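Long-range contacts in proteasome accessory factor B/C (PafBC) (Paenarthrobacter aurescens, PDB 6SJ9), which regulates transcription in the bacterial DNA damage response, probably by binding DNA through its winged helix-turn-helix domains: residues E97-L102 and I387-G392; D399-I404 and R421-S426; P357-H362 and V411-H416. All blocks are in the same frame, centred on the assembly; numbering follows the deposited sequence.

Interaction 1: E97-L102 and I387-G392; sequences ESTVLL and ILICSG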
ATOM      1  N   GLU A  97      -4.286 -10.863  10.945  1.00 46.58           N
ATOM      2  CA  GLU A  97      -4.952  -9.563  10.887  1.00 43.37           C
ATOM      3  C   GLU A  97      -4.031  -8.456  10.397  1.00 43.85           C
ATOM      4  O   GLU A  97      -4.461  -7.565   9.661  1.00 43.11           O
ATOM      5  CB  GLU A  97      -5.493  -9.173  12.263  1.00 41.17           C
ATOM      6  CG  GLU A  97      -6.589 -10.049  12.701  1.00 47.32           C
ATOM      7  CD  GLU A  97      -6.998  -9.784  14.172  1.00 50.74           C
ATOM      8  OE1 GLU A  97      -6.182  -9.245  14.937  1.00 50.09           O
ATOM      9  OE2 GLU A  97      -8.135 -10.156  14.528  1.00 52.63           O
ATOM     10  N   SER A  98      -2.789  -8.438  10.886  1.00 42.07           N
ATOM     11  CA  SER A  98      -1.836  -7.425  10.484  1.00 39.59           C
ATOM     12  C   SER A  98      -1.484  -7.525   9.014  1.00 41.74           C
ATOM     13  O   SER A  98      -1.250  -6.494   8.372  1.00 43.78           O
ATOM     14  CB  SER A  98      -0.561  -7.579  11.314  1.00 46.37           C
ATOM     15  OG  SER A  98      -0.869  -7.557  12.705  1.00 52.43           O
ATOM     16  N   THR A  99      -1.432  -8.749   8.467  1.00 41.80           N
ATOM     17  CA  THR A  99      -1.105  -8.886   7.051  1.00 39.73           C
ATOM     18  C   THR A  99      -2.259  -8.413   6.170  1.00 40.03           C
ATOM     19  O   THR A  99      -2.037  -7.679   5.215  1.00 39.55           O
ATOM     20  CB  THR A  99      -0.753 -10.343   6.720  1.00 40.19           C
ATOM     21  OG1 THR A  99       0.239 -10.808   7.638  1.00 40.47           O
ATOM     22  CG2 THR A  99      -0.227 -10.466   5.289  1.00 37.13           C
ATOM     23  N   VAL A 100      -3.499  -8.759   6.527  1.00 41.38           N
ATOM     24  CA  VAL A 100      -4.655  -8.243   5.807  1.00 41.03           C
ATOM     25  C   VAL A 100      -4.652  -6.730   5.838  1.00 43.78           C
ATOM     26  O   VAL A 100      -4.825  -6.053   4.816  1.00 45.12           O
ATOM     27  CB  VAL A 100      -5.949  -8.767   6.435  1.00 40.68           C
ATOM     28  CG1 VAL A 100      -7.177  -8.014   5.769  1.00 37.98           C
ATOM     29  CG2 VAL A 100      -6.034 -10.237   6.291  1.00 35.04           C
ATOM     30  N   LEU A 101      -4.397  -6.182   7.018  1.00 45.87           N
ATOM     31  CA  LEU A 101      -4.371  -4.740   7.190  1.00 44.99           C
ATOM     32  C   LEU A 101      -3.349  -4.092   6.276  1.00 48.14           C
ATOM     33  O   LEU A 101      -3.495  -2.927   5.897  1.00 51.96           O
ATOM     34  CB  LEU A 101      -4.081  -4.443   8.651  1.00 41.15           C
ATOM     35  CG  LEU A 101      -4.454  -3.061   9.086  1.00 41.77           C
ATOM     36  CD1 LEU A 101      -5.929  -2.937   8.919  1.00 38.66           C
ATOM     37  CD2 LEU A 101      -4.044  -2.946  10.490  1.00 40.68           C
ATOM     38  N   LEU A 102      -2.278  -4.816   5.972  1.00 48.55           N
ATOM     39  CA  LEU A 102      -1.232  -4.329   5.088  1.00 46.57           C
ATOM     40  C   LEU A 102      -1.724  -4.170   3.655  1.00 49.04           C
ATOM     41  O   LEU A 102      -1.425  -3.174   2.988  1.00 51.07           O
ATOM     42  CB  LEU A 102      -0.085  -5.327   5.135  1.00 50.80           C
ATOM     43  CG  LEU A 102       1.136  -5.138   4.273  1.00 53.47           C
ATOM     44  CD1 LEU A 102       1.531  -3.673   4.302  1.00 55.76           C
ATOM     45  CD2 LEU A 102       2.253  -6.016   4.909  1.00 52.07           C
ATOM     46  N   ILE A 387       4.085  -8.102  -3.841  1.00 38.92           N
ATOM     47  CA  ILE A 387       3.076  -7.048  -3.713  1.00 34.40           C
ATOM     48  C   ILE A 387       2.576  -6.985  -2.283  1.00 36.78           C
ATOM     49  O   ILE A 387       2.443  -5.904  -1.699  1.00 38.98           O
ATOM     50  CB  ILE A 387       1.902  -7.305  -4.676  1.00 35.73           C
ATOM     51  CG1 ILE A 387       2.358  -7.113  -6.119  1.00 35.35           C
ATOM     52  CG2 ILE A 387       0.731  -6.306  -4.329  1.00 38.12           C
ATOM     53  CD1 ILE A 387       1.483  -7.828  -7.102  1.00 35.92           C
ATOM     54  N   LEU A 388       2.325  -8.154  -1.683  1.00 36.40           N
ATOM     55  CA  LEU A 388       1.683  -8.194  -0.384  1.00 39.95           C
ATOM     56  C   LEU A 388       2.636  -7.776   0.748  1.00 44.64           C
ATOM     57  O   LEU A 388       2.270  -6.961   1.610  1.00 43.48           O
ATOM     58  CB  LEU A 388       1.142  -9.615  -0.102  1.00 34.38           C
ATOM     59  CG  LEU A 388       0.529  -9.840   1.293  1.00 35.48           C
ATOM     60  CD1 LEU A 388      -0.735  -8.984   1.363  1.00 39.83           C
ATOM     61  CD2 LEU A 388       0.143 -11.313   1.549  1.00 36.51           C
ATOM     62  N   ILE A 389       3.844  -8.339   0.796  1.00 42.78           N
ATOM     63  CA  ILE A 389       4.676  -8.191   1.994  1.00 40.05           C
ATOM     64  C   ILE A 389       6.028  -7.564   1.725  1.00 38.40           C
ATOM     65  O   ILE A 389       6.818  -7.443   2.661  1.00 45.99           O
ATOM     66  CB  ILE A 389       4.900  -9.541   2.712  1.00 42.20           C
ATOM     67  CG1 ILE A 389       5.680 -10.487   1.798  1.00 45.51           C
ATOM     68  CG2 ILE A 389       3.662 -10.184   3.202  1.00 39.66           C
ATOM     69  CD1 ILE A 389       6.068 -11.763   2.515  1.00 48.21           C
ATOM     70  N   CYS A 390       6.364  -7.243   0.479  1.00 36.38           N
ATOM     71  CA  CYS A 390       7.652  -6.630   0.134  1.00 43.31           C
ATOM     72  C   CYS A 390       7.468  -5.246  -0.453  1.00 46.55           C
ATOM     73  O   CYS A 390       8.303  -4.779  -1.234  1.00 50.55           O
ATOM     74  CB  CYS A 390       8.454  -7.510  -0.857  1.00 43.48           C
ATOM     75  SG  CYS A 390       8.657  -9.240  -0.297  1.00 50.86           S
ATOM     76  N   SER A 391       6.359  -4.600  -0.131  1.00 48.34           N
ATOM     77  CA  SER A 391       6.026  -3.313  -0.701  1.00 45.62           C
ATOM     78  C   SER A 391       6.174  -2.223   0.303  1.00 44.18           C
ATOM     79  O   SER A 391       5.761  -1.097   0.021  1.00 44.72           O
ATOM     80  CB  SER A 391       4.608  -3.293  -1.260  1.00 48.95           C
ATOM     81  OG  SER A 391       4.581  -4.082  -2.413  1.00 53.88           O
ATOM     82  N   GLY A 392       6.722  -2.537   1.470  1.00 44.60           N
ATOM     83  CA  GLY A 392       6.912  -1.530   2.468  1.00 49.46           C
ATOM     84  C   GLY A 392       5.629  -1.378   3.238  1.00 59.74           C
ATOM     85  O   GLY A 392       4.640  -2.095   3.031  1.00 59.65           O
TER
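Leu102 brings its whole isobutyl end against the last turn of helix 378-389, and what it meets there is mostly backbone. Its CG and CD2 both lie against the carbonyl oxygen of Leu388, with Leu102 CG at 3.4 Å from Leu388 O. The other methyl forks off to a second carbonyl, Leu102 CD1 standing 3.7 Å from Gly392 O. With CG anti to the backbone N, chi1 177° carries the branch point toward the helix end, and the methyls divide between the two carbonyls. CD2 also comes over the backbone of Ile389, Leu102 CD2 to Ile389 CA being 4.4 Å.

One turn earlier, Thr99 adds the purely apolar half of the contact. Its methyl lies across the end of Leu388 at about a right angle, Thr99 CG2 sitting 3.9 Å from Leu388 CD2 and touching CG as well, with Ile389 CG2 a little farther off. The hydroxyl is turned elsewhere: Thr99 OG1 bonds back to the carbonyl of Pro95 in its own helix, leaving the methyl for the neighbour. Leu388 starts off alongside the partner helix and bends its end in to reach that methyl; its side chain also touches Leu359 of helix 346-360.

Nearby, the Gln106 side-chain amide of the same helix 95-118 hydrogen-bonds to Ile387 O. Gly392 has backbone angles (phi 84°, psi 180°) at which a side chain would jam against the carbonyl oxygen of Ser391, so the position suits glycine. As the third helix of the PafC helix-turn-helix domain, 378-389 is in the position of the recognition helix and probably serves as one; its C-terminal end meets helix 95-118 of the N-terminal half in a buried contact between the side of one helix and the end of another.

Interaction 2: D399-I404 and R421-S426; sequences DDLLDI and RPVRFS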
ATOM      1  N   ASP A 399       5.294  -0.033  12.122  1.00102.46           N
ATOM      2  CA  ASP A 399       6.515  -0.678  11.633  1.00109.20           C
ATOM      3  C   ASP A 399       6.929  -1.898  12.452  1.00110.14           C
ATOM      4  O   ASP A 399       7.847  -2.616  12.044  1.00110.19           O
ATOM      5  CB  ASP A 399       7.690   0.320  11.598  1.00116.37           C
ATOM      6  CG  ASP A 399       7.965   0.964  12.947  1.00123.19           C
ATOM      7  OD1 ASP A 399       8.364   0.241  13.885  1.00126.18           O
ATOM      8  OD2 ASP A 399       7.763   2.188  13.082  1.00125.95           O
ATOM      9  N   ASP A 400       6.312  -2.119  13.605  1.00110.96           N
ATOM     10  CA  ASP A 400       6.694  -3.183  14.527  1.00106.87           C
ATOM     11  C   ASP A 400       5.613  -4.255  14.615  1.00 99.09           C
ATOM     12  O   ASP A 400       5.299  -4.740  15.700  1.00101.93           O
ATOM     13  CB  ASP A 400       7.009  -2.610  15.912  1.00111.58           C
ATOM     14  CG  ASP A 400       5.923  -1.642  16.438  1.00114.04           C
ATOM     15  OD1 ASP A 400       4.799  -1.616  15.894  1.00113.80           O
ATOM     16  OD2 ASP A 400       6.195  -0.923  17.431  1.00116.23           O
ATOM     17  N   LEU A 401       4.973  -4.580  13.494  1.00 90.82           N
ATOM     18  CA  LEU A 401       3.894  -5.564  13.493  1.00 83.64           C
ATOM     19  C   LEU A 401       4.221  -6.931  12.874  1.00 76.39           C
ATOM     20  O   LEU A 401       3.736  -7.943  13.383  1.00 72.76           O
ATOM     21  CB  LEU A 401       2.682  -4.939  12.780  1.00 81.33           C
ATOM     22  CG  LEU A 401       1.229  -5.260  13.147  1.00 78.26           C
ATOM     23  CD1 LEU A 401       1.013  -5.200  14.649  1.00 76.02           C
ATOM     24  CD2 LEU A 401       0.228  -4.341  12.415  1.00 75.27           C
ATOM     25  N   LEU A 402       4.997  -7.009  11.775  1.00 73.07           N
ATOM     26  CA  LEU A 402       5.255  -8.266  11.055  1.00 66.76           C
ATOM     27  C   LEU A 402       6.719  -8.695  11.081  1.00 65.50           C
ATOM     28  O   LEU A 402       7.589  -7.984  10.570  1.00 65.06           O
ATOM     29  CB  LEU A 402       4.795  -8.171   9.603  1.00 64.21           C
ATOM     30  CG  LEU A 402       3.279  -8.109   9.527  1.00 66.00           C
ATOM     31  CD1 LEU A 402       2.814  -8.348   8.146  1.00 61.93           C
ATOM     32  CD2 LEU A 402       2.698  -9.122  10.467  1.00 70.22           C
ATOM     33  N   ASP A 403       6.975  -9.902  11.571  1.00 64.57           N
ATOM     34  CA  ASP A 403       8.279 -10.534  11.384  1.00 67.70           C
ATOM     35  C   ASP A 403       8.141 -11.554  10.264  1.00 58.37           C
ATOM     36  O   ASP A 403       7.416 -12.545  10.412  1.00 53.36           O
ATOM     37  CB  ASP A 403       8.793 -11.256  12.637  1.00 74.11           C
ATOM     38  CG  ASP A 403       9.149 -10.318  13.773  1.00 80.61           C
ATOM     39  OD1 ASP A 403       9.535 -10.838  14.847  1.00 81.46           O
ATOM     40  OD2 ASP A 403       9.026  -9.081  13.609  1.00 85.18           O
ATOM     41  N   ILE A 404       8.898 -11.337   9.190  1.00 55.03           N
ATOM     42  CA  ILE A 404       8.855 -12.141   7.973  1.00 52.07           C
ATOM     43  C   ILE A 404      10.204 -12.836   7.772  1.00 50.40           C
ATOM     44  O   ILE A 404      11.261 -12.192   7.900  1.00 48.16           O
ATOM     45  CB  ILE A 404       8.518 -11.265   6.758  1.00 52.74           C
ATOM     46  CG1 ILE A 404       7.155 -10.619   7.014  1.00 53.76           C
ATOM     47  CG2 ILE A 404       8.449 -12.138   5.507  1.00 52.82           C
ATOM     48  CD1 ILE A 404       6.852  -9.436   6.185  1.00 51.54           C
ATOM     49  N   ARG A 421       0.909  -7.696  19.308  1.00111.95           N
ATOM     50  CA  ARG A 421       1.494  -6.371  19.393  1.00111.15           C
ATOM     51  C   ARG A 421       0.383  -5.335  19.455  1.00104.16           C
ATOM     52  O   ARG A 421      -0.441  -5.275  18.534  1.00103.26           O
ATOM     53  CB  ARG A 421       2.420  -6.146  18.201  1.00114.52           C
ATOM     54  CG  ARG A 421       2.858  -7.477  17.582  1.00117.71           C
ATOM     55  CD  ARG A 421       4.066  -7.377  16.667  1.00120.27           C
ATOM     56  NE  ARG A 421       5.258  -6.935  17.398  1.00124.37           N
ATOM     57  CZ  ARG A 421       6.495  -6.926  16.901  1.00126.04           C
ATOM     58  NH1 ARG A 421       7.500  -6.487  17.647  1.00127.96           N
ATOM     59  NH2 ARG A 421       6.727  -7.349  15.659  1.00123.91           N
ATOM     60  N   PRO A 422       0.293  -4.531  20.520  1.00 98.58           N
ATOM     61  CA  PRO A 422      -0.765  -3.521  20.536  1.00 89.59           C
ATOM     62  C   PRO A 422      -0.353  -2.417  19.589  1.00 80.74           C
ATOM     63  O   PRO A 422       0.833  -2.135  19.390  1.00 83.35           O
ATOM     64  CB  PRO A 422      -0.793  -3.039  21.992  1.00 92.68           C
ATOM     65  CG  PRO A 422      -0.168  -4.161  22.765  1.00 95.92           C
ATOM     66  CD  PRO A 422       0.897  -4.716  21.851  1.00 97.56           C
ATOM     67  N   VAL A 423      -1.342  -1.861  18.928  1.00 67.05           N
ATOM     68  CA  VAL A 423      -1.131  -0.773  18.007  1.00 61.76           C
ATOM     69  C   VAL A 423      -2.161   0.295  18.310  1.00 60.55           C
ATOM     70  O   VAL A 423      -3.310  -0.025  18.633  1.00 57.55           O
ATOM     71  CB  VAL A 423      -1.275  -1.266  16.542  1.00 61.33           C
ATOM     72  CG1 VAL A 423      -1.238  -0.081  15.571  1.00 59.05           C
ATOM     73  CG2 VAL A 423      -0.237  -2.334  16.218  1.00 60.82           C
ATOM     74  N   ARG A 424      -1.742   1.551  18.242  1.00 58.41           N
ATOM     75  CA  ARG A 424      -2.624   2.672  18.424  1.00 55.99           C
ATOM     76  C   ARG A 424      -2.877   3.251  17.048  1.00 55.09           C
ATOM     77  O   ARG A 424      -1.939   3.425  16.275  1.00 60.15           O
ATOM     78  CB  ARG A 424      -2.020   3.720  19.352  1.00 59.21           C
ATOM     79  CG  ARG A 424      -2.879   4.968  19.484  1.00 60.41           C
ATOM     80  CD  ARG A 424      -2.548   5.761  20.736  1.00 63.71           C
ATOM     81  NE  ARG A 424      -2.634   4.901  21.909  1.00 69.15           N
ATOM     82  CZ  ARG A 424      -2.619   5.347  23.175  1.00 75.37           C
ATOM     83  NH1 ARG A 424      -2.690   4.495  24.196  1.00 75.33           N
ATOM     84  NH2 ARG A 424      -2.540   6.647  23.423  1.00 77.65           N
ATOM     85  N   PHE A 425      -4.127   3.536  16.741  1.00 52.61           N
ATOM     86  CA  PHE A 425      -4.495   4.237  15.528  1.00 51.75           C
ATOM     87  C   PHE A 425      -5.240   5.492  15.922  1.00 48.88           C
ATOM     88  O   PHE A 425      -6.119   5.448  16.778  1.00 51.22           O
ATOM     89  CB  PHE A 425      -5.378   3.388  14.609  1.00 50.23           C
ATOM     90  CG  PHE A 425      -4.692   2.169  14.045  1.00 46.79           C
ATOM     91  CD1 PHE A 425      -3.874   2.261  12.928  1.00 45.79           C
ATOM     92  CD2 PHE A 425      -4.874   0.937  14.621  1.00 46.16           C
ATOM     93  CE1 PHE A 425      -3.237   1.114  12.382  1.00 42.21           C
ATOM     94  CE2 PHE A 425      -4.259  -0.206  14.096  1.00 44.85           C
ATOM     95  CZ  PHE A 425      -3.450  -0.120  12.979  1.00 45.52           C
ATOM     96  N   SER A 426      -4.934   6.596  15.261  1.00 49.23           N
ATOM     97  CA  SER A 426      -5.814   7.747  15.362  1.00 50.42           C
ATOM     98  C   SER A 426      -7.120   7.480  14.592  1.00 53.39           C
ATOM     99  O   SER A 426      -7.245   6.524  13.799  1.00 52.61           O
ATOM    100  CB  SER A 426      -5.128   8.977  14.775  1.00 55.72           C
ATOM    101  OG  SER A 426      -4.800   8.741  13.385  1.00 58.83           O
TER
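Asp403 OD2 and Arg421 NH2 form a long salt bridge, 3.5 Å apart, which joins the loop before the wing of the winged helix-turn-helix to the strand that follows the wing. The carboxylate oxygen comes to the edge of the guanidinium, near its plane, while the two flat groups stand almost perpendicular, 89° apart, so the pair meets through one oxygen and one nitrogen instead of side by side. Arg421 gets there by bending in the middle of its chain, at chi3 (63°), which lays its aliphatic part along the loop. There Arg421 CD rests 3.3 Å from Leu401 O, and that same carbonyl oxygen lies in the guanidinium plane at its edge. A leucine in place of Arg421 would probably leave Asp403 without this opposite charge and uncover the loop backbone that the long side chain overlies.

Strand 421-424 pairs antiparallel with strand 90-93, Val423 bonding through its backbone to Val91. Nearer the backbone of Arg421 the contact turns apolar. The side chains of Leu401 and Arg421 run antiparallel alongside one another, Leu401 CD1 lying 3.9 Å from Arg421 CB. The same methyl then pushes on to Val423, with the leucine lying transverse to the valine side chain; Leu401 CD1 to Val423 CG2 is 3.5 Å, tighter than ordinary carbon contact.

Interaction 3: P357-H362 and V411-H416; sequences PFLVHH and VYISEH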
ATOM      1  N   PRO A 357      -3.470 -17.380   5.449  1.00 45.34           N
ATOM      2  CA  PRO A 357      -3.446 -18.574   6.341  1.00 44.60           C
ATOM      3  C   PRO A 357      -2.217 -19.464   6.146  1.00 47.61           C
ATOM      4  O   PRO A 357      -1.764 -20.082   7.118  1.00 49.02           O
ATOM      5  CB  PRO A 357      -4.740 -19.329   5.989  1.00 41.36           C
ATOM      6  CG  PRO A 357      -5.674 -18.249   5.518  1.00 46.07           C
ATOM      7  CD  PRO A 357      -4.758 -17.253   4.740  1.00 44.89           C
ATOM      8  N   PHE A 358      -1.672 -19.563   4.923  1.00 42.51           N
ATOM      9  CA  PHE A 358      -0.421 -20.304   4.724  1.00 39.90           C
ATOM     10  C   PHE A 358       0.744 -19.620   5.412  1.00 38.71           C
ATOM     11  O   PHE A 358       1.531 -20.272   6.101  1.00 43.41           O
ATOM     12  CB  PHE A 358      -0.091 -20.429   3.234  1.00 38.34           C
ATOM     13  CG  PHE A 358      -1.045 -21.271   2.486  1.00 44.80           C
ATOM     14  CD1 PHE A 358      -0.917 -22.674   2.505  1.00 49.71           C
ATOM     15  CD2 PHE A 358      -2.093 -20.691   1.800  1.00 44.32           C
ATOM     16  CE1 PHE A 358      -1.795 -23.485   1.807  1.00 49.50           C
ATOM     17  CE2 PHE A 358      -2.982 -21.479   1.120  1.00 52.94           C
ATOM     18  CZ  PHE A 358      -2.854 -22.887   1.124  1.00 52.75           C
ATOM     19  N   LEU A 359       0.850 -18.300   5.241  1.00 39.38           N
ATOM     20  CA  LEU A 359       1.981 -17.534   5.745  1.00 40.51           C
ATOM     21  C   LEU A 359       2.081 -17.596   7.264  1.00 42.22           C
ATOM     22  O   LEU A 359       3.192 -17.562   7.813  1.00 41.77           O
ATOM     23  CB  LEU A 359       1.873 -16.079   5.263  1.00 38.21           C
ATOM     24  CG  LEU A 359       2.237 -15.777   3.806  1.00 41.12           C
ATOM     25  CD1 LEU A 359       1.805 -14.348   3.407  1.00 41.92           C
ATOM     26  CD2 LEU A 359       3.755 -15.927   3.552  1.00 38.90           C
ATOM     27  N   VAL A 360       0.938 -17.634   7.965  1.00 43.19           N
ATOM     28  CA  VAL A 360       0.948 -17.642   9.430  1.00 47.09           C
ATOM     29  C   VAL A 360       0.850 -19.045  10.007  1.00 49.58           C
ATOM     30  O   VAL A 360       0.946 -19.196  11.231  1.00 51.24           O
ATOM     31  CB  VAL A 360      -0.186 -16.802  10.078  1.00 48.74           C
ATOM     32  CG1 VAL A 360      -0.179 -15.350   9.619  1.00 47.21           C
ATOM     33  CG2 VAL A 360      -1.543 -17.491   9.928  1.00 49.41           C
ATOM     34  N   HIS A 361       0.541 -20.055   9.195  1.00 50.09           N
ATOM     35  CA  HIS A 361       0.526 -21.419   9.708  1.00 51.15           C
ATOM     36  C   HIS A 361       1.917 -21.785  10.221  1.00 54.09           C
ATOM     37  O   HIS A 361       2.931 -21.223   9.787  1.00 54.70           O
ATOM     38  CB  HIS A 361       0.099 -22.368   8.601  1.00 55.22           C
ATOM     39  CG  HIS A 361      -0.118 -23.785   9.034  1.00 58.35           C
ATOM     40  ND1 HIS A 361       0.882 -24.735   8.972  1.00 58.70           N
ATOM     41  CD2 HIS A 361      -1.214 -24.419   9.509  1.00 57.56           C
ATOM     42  CE1 HIS A 361       0.404 -25.899   9.373  1.00 57.70           C
ATOM     43  NE2 HIS A 361      -0.864 -25.733   9.706  1.00 59.56           N
ATOM     44  N   HIS A 362       1.970 -22.747  11.150  1.00 56.39           N
ATOM     45  CA  HIS A 362       3.252 -23.035  11.783  1.00 60.15           C
ATOM     46  C   HIS A 362       4.265 -23.560  10.761  1.00 57.82           C
ATOM     47  O   HIS A 362       5.460 -23.285  10.894  1.00 58.56           O
ATOM     48  CB  HIS A 362       3.075 -23.983  13.001  1.00 64.71           C
ATOM     49  CG  HIS A 362       2.738 -25.410  12.664  1.00 66.68           C
ATOM     50  ND1 HIS A 362       1.439 -25.876  12.591  1.00 68.01           N
ATOM     51  CD2 HIS A 362       3.531 -26.491  12.470  1.00 67.82           C
ATOM     52  CE1 HIS A 362       1.450 -27.164  12.291  1.00 68.04           C
ATOM     53  NE2 HIS A 362       2.705 -27.563  12.221  1.00 68.52           N
ATOM     54  N   VAL A 411       8.115 -19.300   2.832  1.00 37.45           N
ATOM     55  CA  VAL A 411       7.840 -17.967   3.384  1.00 40.37           C
ATOM     56  C   VAL A 411       6.938 -18.107   4.603  1.00 39.97           C
ATOM     57  O   VAL A 411       5.898 -18.776   4.547  1.00 42.36           O
ATOM     58  CB  VAL A 411       7.185 -17.006   2.357  1.00 36.53           C
ATOM     59  CG1 VAL A 411       7.208 -15.489   2.929  1.00 34.90           C
ATOM     60  CG2 VAL A 411       7.907 -17.080   1.031  1.00 35.43           C
ATOM     61  N   TYR A 412       7.321 -17.475   5.705  1.00 40.46           N
ATOM     62  CA  TYR A 412       6.471 -17.583   6.884  1.00 47.78           C
ATOM     63  C   TYR A 412       6.580 -16.311   7.712  1.00 48.62           C
ATOM     64  O   TYR A 412       7.639 -15.678   7.776  1.00 49.78           O
ATOM     65  CB  TYR A 412       6.765 -18.854   7.721  1.00 59.99           C
ATOM     66  CG  TYR A 412       8.190 -19.077   8.147  1.00 68.38           C
ATOM     67  CD1 TYR A 412       9.178 -19.436   7.227  1.00 68.76           C
ATOM     68  CD2 TYR A 412       8.545 -18.970   9.492  1.00 76.83           C
ATOM     69  CE1 TYR A 412      10.490 -19.640   7.632  1.00 75.38           C
ATOM     70  CE2 TYR A 412       9.861 -19.182   9.911  1.00 78.71           C
ATOM     71  CZ  TYR A 412      10.827 -19.511   8.983  1.00 79.78           C
ATOM     72  OH  TYR A 412      12.130 -19.709   9.413  1.00 83.86           O
ATOM     73  N   ILE A 413       5.435 -15.913   8.248  1.00 50.05           N
ATOM     74  CA  ILE A 413       5.270 -14.749   9.105  1.00 60.32           C
ATOM     75  C   ILE A 413       5.216 -15.292  10.521  1.00 68.74           C
ATOM     76  O   ILE A 413       4.276 -16.000  10.873  1.00 69.37           O
ATOM     77  CB  ILE A 413       4.005 -13.968   8.718  1.00 63.03           C
ATOM     78  CG1 ILE A 413       4.172 -13.448   7.297  1.00 61.68           C
ATOM     79  CG2 ILE A 413       3.766 -12.834   9.666  1.00 69.36           C
ATOM     80  CD1 ILE A 413       3.013 -12.637   6.722  1.00 60.29           C
ATOM     81  N   SER A 414       6.289 -15.100  11.277  1.00 78.28           N
ATOM     82  CA  SER A 414       6.437 -15.741  12.578  1.00 84.99           C
ATOM     83  C   SER A 414       5.402 -15.256  13.603  1.00 94.70           C
ATOM     84  O   SER A 414       5.087 -14.061  13.686  1.00 90.08           O
ATOM     85  CB  SER A 414       7.863 -15.549  13.095  1.00 85.70           C
ATOM     86  OG  SER A 414       8.193 -14.183  13.222  1.00 87.76           O
ATOM     87  N   GLU A 415       4.805 -16.214  14.314  1.00110.63           N
ATOM     88  CA  GLU A 415       3.856 -15.943  15.386  1.00126.35           C
ATOM     89  C   GLU A 415       4.602 -15.880  16.719  1.00147.22           C
ATOM     90  O   GLU A 415       5.085 -16.901  17.223  1.00146.42           O
ATOM     91  CB  GLU A 415       2.749 -16.997  15.422  1.00118.65           C
ATOM     92  CG  GLU A 415       1.871 -16.956  16.691  1.00114.87           C
ATOM     93  CD  GLU A 415       0.831 -15.836  16.718  1.00111.86           C
ATOM     94  OE1 GLU A 415      -0.354 -16.132  16.452  1.00111.32           O
ATOM     95  OE2 GLU A 415       1.188 -14.672  17.025  1.00110.92           O
ATOM     96  N   HIS A 416       4.716 -14.678  17.272  1.00165.88           N
ATOM     97  CA  HIS A 416       5.117 -14.449  18.661  1.00171.19           C
ATOM     98  C   HIS A 416       3.931 -14.792  19.563  1.00168.40           C
ATOM     99  O   HIS A 416       3.005 -13.996  19.720  1.00169.13           O
ATOM    100  CB  HIS A 416       5.592 -13.010  18.800  1.00182.21           C
ATOM    101  CG  HIS A 416       4.678 -12.023  18.146  1.00189.75           C
ATOM    102  ND1 HIS A 416       3.504 -11.590  18.721  1.00192.50           N
ATOM    103  CD2 HIS A 416       4.758 -11.409  16.941  1.00190.20           C
ATOM    104  CE1 HIS A 416       2.903 -10.745  17.902  1.00191.60           C
ATOM    105  NE2 HIS A 416       3.645 -10.614  16.818  1.00189.74           N
TER
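Leu359, near the C-terminal end of helix 346-360, lies against strand 410-413; in the winged helix-turn-helix fold this is the first helix meeting the second strand of the wing. Starting at the root of the side chain, Leu359 CB already touches the tip of the isoleucine opposite, 3.9 Å from Ile413 CD1, with Ile413 CG1 just behind. CG is set anti to the carbonyl carbon (chi1 -76°), which brings the branch to the strand, and the next torsion splits the methyls between Ile413 and Val411. Of these, Leu359 CD1 stays with the isoleucine, again 3.9 Å from Ile413 CD1, whereas CD2 goes two residues back up the strand and packs 3.5 Å from Val411 CG1. That methyl meets backbone too, Leu359 CD2 lying 3.7 Å from Val411 O. The leucine runs alongside Val411 and slants across Ile413. Val411 and Ile413, two apart, share one face of the strand and take the leucine between them, and helix 378-389 also covers it through Leu385 and Leu388.

Val360, the next residue, adds a looser touch on Ile413, its CG1 standing 4.5 Å from Ile413 CB. Tyr412, on the strand's other face, takes its ring away from the helix, where its hydroxyl bonds to Glu407; only its backbone and CB come close to Leu359.

Polar chemistry enters near the end of helix 346-360, where Leu359 O is directed at the strand. The strand's hairpin partner is 404-407, and Val411 also bonds through its backbone to Leu365, but the amide of Ile413 is spent on the helix. Ile413 N donates to Leu359 O at 2.8 Å, almost straight at 174°, arriving tilted 33° out of the carbonyl plane. The same oxygen also receives a weaker C-H contact, with Tyr412 CA 3.4 Å from Leu359 O.

Overall arrangement
Interactions 1 and 3 are buried, while interaction 2 lies partly at the surface, and the chemistry follows: apolar side chains against carbonyls and methyls in interaction 1, a straight backbone bond within an apolar patch in interaction 3, a charged pair beside two packed methyls in interaction 2. Interactions 2 and 3 stay inside the PafC helix-turn-helix range; interaction 1 ties that range to helix 95-118. This helix also links all three, since Ser98 packs on Leu401 and Thr99 on Ile413. Ile389 packs on Val411, joining interactions 1 and 3 within the fold, and a probable hydrogen bond from Ser414 N to Asp403 O connects interactions 2 and 3.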